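Local atomic coordinates of succinyl-CoA ligase (ADP-forming) subunit alpha (Methanosaeta concilii, PDB entry 6HXI), a protein that binds coenzyme A and joins a CoA-ligase part of the succinyl-CoA synthetase clan to a helical, citrate synthase-like C-terminal part in one chain. Residues 42-47 with 76-81; 35-40 with 147-152. One frame throughout, in Å; residues are numbered along the deposited sequence.

How the contacts relate
Both contacts are largely buried, and their centres lie about 16 Å apart, their first segments following one another from the end of helix 22-34 into strand 42-46. Contact 1 stays within one element set, the seven-stranded sheet and its crossover, and is made of van der Waals packing under a tyrosine ring, with a weak water bridge on the side where exposed E80 stands. Contact 2 instead joins the loop leading into that sheet to strand 149-150, at the border of the neighbouring six-stranded sheet. Its chemistry is correspondingly more polar: a buried arginine reaches a main-chain carbonyl directly, whereas the polar groups of contact 1 meet through solvent.

Contact 1 of 2, residues 42-47 with 76-81; sequences ISAIIN and LAYPEA
The hydroxyl of S43 lies 2.9 Å from a water at its OG, and the same water gives a weak bond of 3.3 Å to OE1 of E80. This bridge is the polar link between strand 42-46 and the turn at 78-81, since the two side chains do not bond directly. E80 can reach it because its chain bends at CG, chi2 -96°, bringing the carboxylate back beside the edge of the Y78 ring. On its other flank S43 OG packs on the methyl of A81, 3.9 Å from CB.

Most of the remaining contact is formed under Y78. S43 CB sits against the root of the ring, 3.7 Å from Y78 CG, while the main-chain oxygen S43 O lies 4.0 Å above the plane of the Y78 ring, over its centre, on the same face. A44 adds a methyl approaching obliquely, its CB 4.1 Å from Y78 CD2. With chi1 at -63°, Y78 CG stands anti to its own carbonyl carbon, which turns the ring back over the strand. A type I turn shapes this corner, closed by A81 N bonding to Y78 O at 3.2 Å, and it presents Y78, E80 and A81 together to S43.

Y78 also rests on P66 and Y68 of strand 61-68 and on F16 of strand 15-18, which A81 touches too. Helix 71-77 and this turn belong to a beta-alpha-beta crossover of the Rossmann-like sheet, running from strand 61-68 over strands 42-46 and 15-18 toward strand 83-86.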
loop_
_atom_site.group_PDB
_atom_site.type_symbol
_atom_site.label_atom_id
_atom_site.label_comp_id
_atom_site.label_asym_id
_atom_site.label_seq_id
_atom_site.Cartn_x
_atom_site.Cartn_y
_atom_site.Cartn_z
ATOM N N ILE B 42 -24.965 -9.535 35.587
ATOM C CA ILE B 42 -25.102 -8.486 34.585
ATOM C C ILE B 42 -25.617 -9.081 33.280
ATOM O O ILE B 42 -24.941 -9.919 32.686
ATOM C CB ILE B 42 -23.751 -7.750 34.353
ATOM C CG1 ILE B 42 -23.230 -7.083 35.651
ATOM C CG2 ILE B 42 -23.839 -6.768 33.173
ATOM C CD1 ILE B 42 -21.738 -6.610 35.560
ATOM N N SER B 43 -26.786 -8.614 32.827
ATOM C CA SER B 43 -27.387 -9.034 31.564
ATOM C C SER B 43 -26.786 -8.179 30.434
ATOM O O SER B 43 -26.442 -8.722 29.383
ATOM C CB SER B 43 -28.904 -8.865 31.614
ATOM O OG SER B 43 -29.515 -9.828 32.454
ATOM N N ALA B 44 -26.652 -6.837 30.649
ATOM C CA ALA B 44 -26.100 -5.933 29.633
ATOM C C ALA B 44 -25.485 -4.672 30.221
ATOM O O ALA B 44 -25.763 -4.292 31.364
ATOM C CB ALA B 44 -27.177 -5.544 28.606
ATOM N N ILE B 45 -24.680 -4.000 29.401
ATOM C CA ILE B 45 -24.089 -2.712 29.716
ATOM C C ILE B 45 -24.839 -1.694 28.873
ATOM O O ILE B 45 -25.185 -1.988 27.727
ATOM C CB ILE B 45 -22.574 -2.693 29.439
ATOM C CG1 ILE B 45 -21.860 -3.783 30.265
ATOM C CG2 ILE B 45 -21.958 -1.316 29.699
ATOM C CD1 ILE B 45 -20.849 -4.485 29.492
ATOM N N ILE B 46 -25.107 -0.508 29.431
ATOM C CA ILE B 46 -25.731 0.541 28.652
ATOM C C ILE B 46 -24.631 1.593 28.446
ATOM O O ILE B 46 -24.110 2.144 29.414
ATOM C CB ILE B 46 -27.073 1.074 29.259
ATOM C CG1 ILE B 46 -28.043 -0.102 29.563
ATOM C CG2 ILE B 46 -27.729 2.077 28.299
ATOM C CD1 ILE B 46 -29.108 0.197 30.556
ATOM N N ASN B 47 -24.186 1.755 27.200
ATOM C CA ASN B 47 -23.140 2.681 26.823
ATOM C C ASN B 47 -23.740 3.712 25.847
ATOM O O ASN B 47 -24.002 3.391 24.682
ATOM C CB ASN B 47 -21.947 1.937 26.224
ATOM C CG ASN B 47 -20.720 2.789 25.968
ATOM O OD1 ASN B 47 -20.740 4.018 26.025
ATOM N ND2 ASN B 47 -19.625 2.148 25.639
ATOM N N LEU B 76 -35.883 -4.151 26.674
ATOM C CA LEU B 76 -36.607 -4.994 25.724
ATOM C C LEU B 76 -35.833 -6.292 25.399
ATOM O O LEU B 76 -36.449 -7.348 25.256
ATOM C CB LEU B 76 -36.931 -4.209 24.441
ATOM C CG LEU B 76 -38.071 -4.784 23.604
ATOM C CD1 LEU B 76 -39.422 -4.282 24.099
ATOM C CD2 LEU B 76 -37.892 -4.455 22.143
ATOM N N ALA B 77 -34.493 -6.224 25.313
ATOM C CA ALA B 77 -33.678 -7.419 25.053
ATOM C C ALA B 77 -33.545 -8.307 26.312
ATOM O O ALA B 77 -33.628 -9.528 26.213
ATOM C CB ALA B 77 -32.307 -7.018 24.541
ATOM N N TYR B 78 -33.382 -7.695 27.498
ATOM C CA TYR B 78 -33.231 -8.426 28.758
ATOM C C TYR B 78 -34.314 -8.034 29.772
ATOM O O TYR B 78 -33.998 -7.341 30.747
ATOM C CB TYR B 78 -31.786 -8.293 29.319
ATOM C CG TYR B 78 -30.748 -8.901 28.400
ATOM C CD1 TYR B 78 -30.448 -10.261 28.458
ATOM C CD2 TYR B 78 -30.165 -8.151 27.386
ATOM C CE1 TYR B 78 -29.567 -10.850 27.555
ATOM C CE2 TYR B 78 -29.299 -8.733 26.463
ATOM C CZ TYR B 78 -28.983 -10.079 26.564
ATOM O OH TYR B 78 -28.113 -10.650 25.653
ATOM N N PRO B 79 -35.599 -8.483 29.580
ATOM C CA PRO B 79 -36.655 -8.125 30.542
ATOM C C PRO B 79 -36.457 -8.700 31.936
ATOM O O PRO B 79 -37.038 -8.176 32.885
ATOM C CB PRO B 79 -37.945 -8.644 29.892
ATOM C CG PRO B 79 -37.524 -9.638 28.919
ATOM C CD PRO B 79 -36.146 -9.284 28.463
ATOM N N GLU B 80 -35.632 -9.755 32.062
ATOM C CA GLU B 80 -35.333 -10.404 33.341
ATOM C C GLU B 80 -34.495 -9.525 34.280
ATOM O O GLU B 80 -34.436 -9.797 35.472
ATOM C CB GLU B 80 -34.636 -11.762 33.112
ATOM C CG GLU B 80 -33.233 -11.673 32.522
ATOM C CD GLU B 80 -33.131 -11.842 31.022
ATOM O OE1 GLU B 80 -32.103 -12.394 30.568
ATOM O OE2 GLU B 80 -34.068 -11.428 30.301
ATOM N N ALA B 81 -33.793 -8.525 33.727
ATOM C CA ALA B 81 -32.948 -7.614 34.497
ATOM C C ALA B 81 -33.851 -6.543 35.152
ATOM O O ALA B 81 -34.497 -5.770 34.443
ATOM C CB ALA B 81 -31.904 -6.971 33.579
HETATM O O HOH W 1 -28.826 -12.293 31.052
#

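Contact 2 of 2, residues 35-40 with 147-152; sequences CKRSSP and GAFRIG
R37 and A148 make the polar part of this contact. R37 NH1 donates to A148 O at 2.9 Å, with an N-H...O angle of 164°; the oxygen lies at the edge of the guanidinium, close to its plane, whereas the donor is tilted 23° from the carbonyl plane. The bend at chi3 (51°) swings NE and the guanidinium round, toward S39 O and A148 O; CD, placed by the torsions before it, lies 3.2 Å from A148 O. On its own side of the contact, R37 NE donates to S39 O at 3.0 Å, and NH2 adds a weak bond to the same oxygen. NH2 is held further by T13 O, and D32 of helix 22-34 forms a long, weak ion pair with NE.

Van der Waals contacts frame these bonds. C35, immediately before K36, whose positive phi marks the Schellman motif closing helix 22-34, lays SG against the main chain of G147, 3.4 Å from CA, and its CB is 3.6 Å from G147 O. The F149 ring turns its edge to R37, CD1 lying 4.2 Å from NH1, and meets F9 elsewhere. A148 and F149 form a classic beta bulge opposite T145.

With main-chain carbonyls of S39, A148 and T13 as acceptors, the buried guanidinium is fixed in rotation, and its positive charge is probably stabilised by these carbonyl dipoles, with a more distant contribution from D32. The arginine thereby ties the loop after helix 22-34 to the bulge of strand 149-150.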
loop_
_atom_site.group_PDB
_atom_site.type_symbol
_atom_site.label_atom_id
_atom_site.label_comp_id
_atom_site.label_asym_id
_atom_site.label_seq_id
_atom_site.Cartn_x
_atom_site.Cartn_y
_atom_site.Cartn_z
ATOM N N CYS B 35 -18.934 -16.248 44.805
ATOM C CA CYS B 35 -20.190 -16.640 45.455
ATOM C C CYS B 35 -20.751 -17.929 44.894
ATOM O O CYS B 35 -21.774 -18.420 45.383
ATOM C CB CYS B 35 -21.210 -15.512 45.365
ATOM S SG CYS B 35 -20.770 -14.068 46.351
ATOM N N LYS B 36 -20.094 -18.456 43.839
ATOM C CA LYS B 36 -20.450 -19.693 43.142
ATOM C C LYS B 36 -21.789 -19.562 42.415
ATOM O O LYS B 36 -22.511 -20.552 42.281
ATOM C CB LYS B 36 -20.401 -20.928 44.088
ATOM C CG LYS B 36 -19.056 -21.135 44.776
ATOM C CD LYS B 36 -18.938 -22.534 45.372
ATOM C CE LYS B 36 -17.597 -23.178 45.072
ATOM N NZ LYS B 36 -17.398 -23.459 43.615
ATOM N N ARG B 37 -22.116 -18.343 41.942
ATOM C CA ARG B 37 -23.343 -18.062 41.202
ATOM C C ARG B 37 -23.367 -18.845 39.903
ATOM O O ARG B 37 -22.312 -19.076 39.294
ATOM C CB ARG B 37 -23.484 -16.557 40.887
ATOM C CG ARG B 37 -24.041 -15.716 42.032
ATOM C CD ARG B 37 -24.414 -14.300 41.593
ATOM N NE ARG B 37 -25.277 -14.302 40.407
ATOM C CZ ARG B 37 -26.336 -13.519 40.234
ATOM N NH1 ARG B 37 -26.685 -12.644 41.172
ATOM N NH2 ARG B 37 -27.067 -13.621 39.133
ATOM N N SER B 38 -24.569 -19.266 39.484
ATOM C CA SER B 38 -24.741 -20.025 38.246
ATOM C C SER B 38 -24.528 -19.121 37.051
ATOM O O SER B 38 -23.823 -19.497 36.114
ATOM C CB SER B 38 -26.113 -20.697 38.190
ATOM O OG SER B 38 -27.164 -19.853 38.635
ATOM N N SER B 39 -25.072 -17.904 37.118
ATOM C CA SER B 39 -24.949 -16.947 36.025
ATOM C C SER B 39 -24.374 -15.587 36.470
ATOM O O SER B 39 -24.563 -15.193 37.628
ATOM C CB SER B 39 -26.315 -16.744 35.359
ATOM O OG SER B 39 -26.181 -16.351 34.000
ATOM N N PRO B 40 -23.750 -14.810 35.548
ATOM C CA PRO B 40 -23.317 -13.452 35.913
ATOM C C PRO B 40 -24.516 -12.581 36.334
ATOM O O PRO B 40 -25.634 -12.782 35.852
ATOM C CB PRO B 40 -22.716 -12.932 34.605
ATOM C CG PRO B 40 -22.325 -14.157 33.852
ATOM C CD PRO B 40 -23.438 -15.091 34.127
ATOM N N GLY B 147 -23.086 -13.105 49.455
ATOM C CA GLY B 147 -23.207 -14.360 48.733
ATOM C C GLY B 147 -24.195 -14.363 47.585
ATOM O O GLY B 147 -24.426 -15.424 47.008
ATOM N N ALA B 148 -24.771 -13.198 47.211
ATOM C CA ALA B 148 -25.787 -13.136 46.153
ATOM C C ALA B 148 -25.577 -12.060 45.066
ATOM O O ALA B 148 -25.589 -12.399 43.885
ATOM C CB ALA B 148 -27.163 -12.977 46.770
ATOM N N PHE B 149 -25.430 -10.779 45.448
ATOM C CA PHE B 149 -25.296 -9.680 44.481
ATOM C C PHE B 149 -24.581 -8.494 45.095
ATOM O O PHE B 149 -24.782 -8.194 46.274
ATOM C CB PHE B 149 -26.706 -9.229 43.993
ATOM C CG PHE B 149 -26.757 -8.131 42.956
ATOM C CD1 PHE B 149 -26.686 -8.430 41.599
ATOM C CD2 PHE B 149 -26.901 -6.801 43.334
ATOM C CE1 PHE B 149 -26.741 -7.410 40.634
ATOM C CE2 PHE B 149 -26.933 -5.778 42.367
ATOM C CZ PHE B 149 -26.858 -6.090 41.024
ATOM N N ARG B 150 -23.811 -7.773 44.264
ATOM C CA ARG B 150 -23.154 -6.542 44.690
ATOM C C ARG B 150 -23.490 -5.412 43.705
ATOM O O ARG B 150 -23.546 -5.644 42.488
ATOM C CB ARG B 150 -21.630 -6.738 44.845
ATOM C CG ARG B 150 -20.796 -6.183 43.705
ATOM C CD ARG B 150 -19.392 -6.724 43.671
ATOM N NE ARG B 150 -18.501 -5.896 44.454
ATOM C CZ ARG B 150 -17.199 -6.082 44.571
ATOM N NH1 ARG B 150 -16.486 -5.300 45.354
ATOM N NH2 ARG B 150 -16.599 -7.080 43.926
ATOM N N ILE B 151 -23.677 -4.198 44.229
ATOM C CA ILE B 151 -23.908 -3.026 43.377
ATOM C C ILE B 151 -22.543 -2.424 43.040
ATOM O O ILE B 151 -21.869 -1.923 43.947
ATOM C CB ILE B 151 -24.835 -1.968 44.008
ATOM C CG1 ILE B 151 -26.237 -2.526 44.251
ATOM C CG2 ILE B 151 -24.880 -0.728 43.115
ATOM C CD1 ILE B 151 -27.023 -1.740 45.328
ATOM N N GLY B 152 -22.159 -2.481 41.755
ATOM C CA GLY B 152 -20.916 -1.904 41.246
ATOM C C GLY B 152 -19.679 -2.186 42.072
ATOM O O GLY B 152 -19.281 -3.339 42.254
#